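Local coordinates for putative peptidase (Bacteroides fragilis, PDB 5DYN), which is a clostripain-family (C11) cysteine protease, here the C-terminal part, that probably cleaves and activates the B. fragilis toxin, at residues Val129-Phe140 and Phe163-Asp173. Sequence-based numbering, arbitrary orientation.
Sequences VLPRYITGKQNF and FIYQITAGNGD
Ile167 fills the middle of this contact: its CD1 meets Val129 CG1 at 3.9 Å and lies within touching distance of Leu130, Tyr133 and Ile134, all on the short helix 130-133 or just beyond its end. A chi1 of 67° sets CG1 of Ile167 between its backbone N and carbonyl carbon, which sends the ethyl arm into that group. Beside it, the Leu130 and Ile164 side chains cross at about a right angle, with Leu130 CD1 3.7 Å from Ile164 CD1, and Trp177 from helix 172-182 closes over Val129 and Ile164. On the flank, where the chain leaves the short helix and loops back, Phe163 drives its edge at the face of Phe140 in a T-shaped stack, centroids 5.4 Å apart and planes at 76°; Trp243 lies nearly parallel to Phe140.

On the other side of the core, packing gives way to polar contacts round Tyr133. The methyl CG2 of Thr168 sits almost squarely over the Tyr133 ring, a CH-pi contact 3.9 Å from the centroid, while OG1 of the same threonine bonds back to Ile164 O. Beyond the ring, Asn171 ND2 donates to Tyr133 OH at 2.7 Å. That hydroxyl also lies against Asp173 OD2, near the ring plane, but too close for the bond's length to be trusted. A Schellman motif at Ala169 ends helix 160-167, and Asn171 then N-caps helix 172-182, its OD1 accepting weakly from Asp173 N. Arg132, extended from CG to NE, brings one guanidinium face over Asp173 OD2, with Arg132 NH2 3.0 Å from it, so this salt bridge is charge attraction without a directed N-H.

An apolar core edged by a polar cluster round the Tyr133 hydroxyl thus ties helix 130-133 to the break between helices 160-167 and 172-182, and the nearby arginine and helix N-terminus would both be expected to favour an ionised Asp173.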
# COMPACT_ATOMS: atom_id res chain seq x y z
N VAL B 129 2.80 -9.26 -23.98
CA VAL B 129 4.24 -9.38 -23.83
C VAL B 129 4.67 -10.74 -23.27
O VAL B 129 5.48 -11.44 -23.88
CB VAL B 129 4.80 -8.28 -22.91
CG1 VAL B 129 6.28 -8.51 -22.63
CG2 VAL B 129 4.56 -6.90 -23.51
N LEU B 130 4.12 -11.09 -22.11
CA LEU B 130 4.59 -12.23 -21.32
C LEU B 130 4.66 -13.59 -22.06
O LEU B 130 5.69 -14.25 -22.00
CB LEU B 130 3.72 -12.37 -20.07
CG LEU B 130 4.27 -11.73 -18.79
CD1 LEU B 130 4.92 -10.39 -19.09
CD2 LEU B 130 3.17 -11.57 -17.76
N PRO B 131 3.57 -14.01 -22.73
CA PRO B 131 3.67 -15.32 -23.39
C PRO B 131 4.70 -15.32 -24.51
O PRO B 131 5.35 -16.32 -24.78
CB PRO B 131 2.26 -15.56 -23.95
CG PRO B 131 1.38 -14.60 -23.22
CD PRO B 131 2.23 -13.41 -22.93
N ARG B 132 4.84 -14.16 -25.15
CA ARG B 132 5.69 -13.99 -26.32
C ARG B 132 7.18 -14.00 -25.97
O ARG B 132 8.01 -14.42 -26.77
CB ARG B 132 5.32 -12.68 -27.02
CG ARG B 132 5.99 -12.42 -28.35
CD ARG B 132 5.22 -11.34 -29.09
NE ARG B 132 6.05 -10.61 -30.05
CZ ARG B 132 5.64 -9.53 -30.71
NH1 ARG B 132 4.42 -9.05 -30.51
NH2 ARG B 132 6.46 -8.93 -31.56
N TYR B 133 7.51 -13.56 -24.76
CA TYR B 133 8.91 -13.42 -24.36
C TYR B 133 9.30 -14.35 -23.22
O TYR B 133 10.44 -14.33 -22.76
CB TYR B 133 9.21 -11.97 -23.98
CG TYR B 133 9.24 -11.03 -25.16
CD1 TYR B 133 8.08 -10.38 -25.57
CD2 TYR B 133 10.41 -10.81 -25.87
CE1 TYR B 133 8.10 -9.53 -26.66
CE2 TYR B 133 10.44 -9.96 -26.95
CZ TYR B 133 9.28 -9.32 -27.34
OH TYR B 133 9.29 -8.47 -28.42
N ILE B 134 8.35 -15.15 -22.76
CA ILE B 134 8.63 -16.15 -21.74
C ILE B 134 8.06 -17.49 -22.21
O ILE B 134 7.00 -17.93 -21.77
CB ILE B 134 8.02 -15.77 -20.37
CG1 ILE B 134 8.37 -14.32 -20.02
CG2 ILE B 134 8.51 -16.71 -19.28
CD1 ILE B 134 7.75 -13.84 -18.73
N THR B 135 8.78 -18.12 -23.13
CA THR B 135 8.30 -19.34 -23.78
C THR B 135 8.73 -20.60 -23.03
O THR B 135 8.11 -21.65 -23.18
CB THR B 135 8.80 -19.42 -25.23
OG1 THR B 135 10.23 -19.28 -25.26
CG2 THR B 135 8.17 -18.31 -26.06
N GLY B 136 9.79 -20.48 -22.23
CA GLY B 136 10.30 -21.61 -21.46
C GLY B 136 10.21 -21.41 -19.96
O GLY B 136 9.84 -20.33 -19.49
N LYS B 137 10.56 -22.45 -19.21
CA LYS B 137 10.54 -22.39 -17.75
C LYS B 137 11.95 -22.40 -17.18
O LYS B 137 12.61 -23.44 -17.15
CB LYS B 137 9.73 -23.55 -17.17
CG LYS B 137 9.68 -23.59 -15.65
CD LYS B 137 8.73 -24.67 -15.16
CE LYS B 137 8.75 -24.78 -13.64
NZ LYS B 137 7.90 -25.91 -13.16
N GLN B 138 12.41 -21.24 -16.73
CA GLN B 138 13.80 -21.06 -16.32
C GLN B 138 13.97 -19.78 -15.51
O GLN B 138 13.32 -18.77 -15.79
CB GLN B 138 14.70 -21.04 -17.56
CG GLN B 138 16.13 -20.59 -17.31
CD GLN B 138 16.97 -20.61 -18.58
OE1 GLN B 138 17.74 -21.54 -18.81
NE2 GLN B 138 16.82 -19.57 -19.40
N ASN B 139 14.84 -19.83 -14.50
CA ASN B 139 15.19 -18.63 -13.74
C ASN B 139 15.65 -17.50 -14.65
O ASN B 139 16.39 -17.73 -15.61
CB ASN B 139 16.27 -18.94 -12.70
CG ASN B 139 15.71 -19.59 -11.45
OD1 ASN B 139 14.52 -19.46 -11.15
ND2 ASN B 139 16.56 -20.29 -10.71
N PHE B 140 15.21 -16.29 -14.35
CA PHE B 140 15.51 -15.14 -15.18
C PHE B 140 16.87 -14.53 -14.84
O PHE B 140 17.38 -14.70 -13.73
CB PHE B 140 14.41 -14.08 -15.04
CG PHE B 140 13.06 -14.54 -15.54
CD1 PHE B 140 12.24 -15.33 -14.74
CD2 PHE B 140 12.61 -14.17 -16.80
CE1 PHE B 140 11.00 -15.74 -15.19
CE2 PHE B 140 11.37 -14.58 -17.26
CZ PHE B 140 10.56 -15.37 -16.45
N PHE B 163 11.52 -5.19 -15.38
CA PHE B 163 11.39 -6.60 -15.73
C PHE B 163 10.90 -6.77 -17.17
O PHE B 163 11.43 -7.60 -17.92
CB PHE B 163 10.45 -7.31 -14.76
CG PHE B 163 10.07 -8.70 -15.19
CD1 PHE B 163 11.02 -9.70 -15.25
CD2 PHE B 163 8.76 -9.00 -15.52
CE1 PHE B 163 10.68 -10.98 -15.64
CE2 PHE B 163 8.41 -10.28 -15.92
CZ PHE B 163 9.37 -11.27 -15.98
N ILE B 164 9.89 -6.00 -17.56
CA ILE B 164 9.38 -6.06 -18.93
C ILE B 164 10.46 -5.57 -19.88
O ILE B 164 10.63 -6.11 -20.98
CB ILE B 164 8.09 -5.21 -19.11
CG1 ILE B 164 6.99 -5.70 -18.17
CG2 ILE B 164 7.59 -5.30 -20.54
CD1 ILE B 164 6.56 -7.13 -18.43
N TYR B 165 11.21 -4.55 -19.45
CA TYR B 165 12.32 -4.03 -20.23
C TYR B 165 13.39 -5.09 -20.46
O TYR B 165 13.96 -5.19 -21.54
CB TYR B 165 12.93 -2.81 -19.53
CG TYR B 165 14.02 -2.13 -20.33
CD1 TYR B 165 13.72 -1.11 -21.22
CD2 TYR B 165 15.35 -2.51 -20.18
CE1 TYR B 165 14.71 -0.49 -21.95
CE2 TYR B 165 16.35 -1.89 -20.90
CZ TYR B 165 16.03 -0.88 -21.79
OH TYR B 165 17.01 -0.26 -22.51
N GLN B 166 13.66 -5.87 -19.42
CA GLN B 166 14.68 -6.91 -19.48
C GLN B 166 14.32 -7.99 -20.50
O GLN B 166 15.13 -8.32 -21.37
CB GLN B 166 14.86 -7.54 -18.10
CG GLN B 166 16.05 -8.48 -17.97
CD GLN B 166 17.34 -7.75 -17.65
OE1 GLN B 166 17.65 -6.72 -18.24
NE2 GLN B 166 18.09 -8.27 -16.68
N ILE B 167 13.11 -8.52 -20.40
CA ILE B 167 12.70 -9.65 -21.23
C ILE B 167 12.43 -9.25 -22.67
O ILE B 167 12.44 -10.09 -23.57
CB ILE B 167 11.46 -10.35 -20.65
CG1 ILE B 167 10.24 -9.43 -20.73
CG2 ILE B 167 11.71 -10.77 -19.21
CD1 ILE B 167 8.97 -10.08 -20.24
N THR B 168 12.18 -7.96 -22.90
CA THR B 168 11.97 -7.47 -24.26
C THR B 168 13.20 -6.75 -24.79
O THR B 168 13.19 -6.23 -25.90
CB THR B 168 10.77 -6.50 -24.34
OG1 THR B 168 11.05 -5.32 -23.58
CG2 THR B 168 9.51 -7.16 -23.81
N ALA B 169 14.26 -6.73 -23.98
CA ALA B 169 15.50 -6.03 -24.32
C ALA B 169 15.23 -4.59 -24.75
O ALA B 169 15.96 -4.03 -25.57
CB ALA B 169 16.24 -6.78 -25.42
N GLY B 170 14.17 -4.01 -24.20
CA GLY B 170 13.77 -2.65 -24.52
C GLY B 170 13.44 -2.42 -25.98
O GLY B 170 13.68 -1.33 -26.50
N ASN B 171 12.89 -3.43 -26.65
CA ASN B 171 12.57 -3.28 -28.07
C ASN B 171 11.27 -2.51 -28.28
O ASN B 171 10.82 -1.78 -27.39
CB ASN B 171 12.49 -4.65 -28.76
CG ASN B 171 11.41 -5.55 -28.18
OD1 ASN B 171 10.55 -5.12 -27.42
ND2 ASN B 171 11.46 -6.83 -28.55
N GLY B 172 10.68 -2.67 -29.46
CA GLY B 172 9.45 -1.97 -29.80
C GLY B 172 8.26 -2.43 -29.00
O GLY B 172 7.31 -1.67 -28.78
N ASP B 173 8.29 -3.69 -28.55
CA ASP B 173 7.22 -4.22 -27.72
C ASP B 173 7.24 -3.57 -26.34
O ASP B 173 6.20 -3.41 -25.71
CB ASP B 173 7.34 -5.74 -27.58
CG ASP B 173 6.83 -6.46 -28.80
OD1 ASP B 173 6.07 -5.85 -29.58
OD2 ASP B 173 7.19 -7.64 -28.99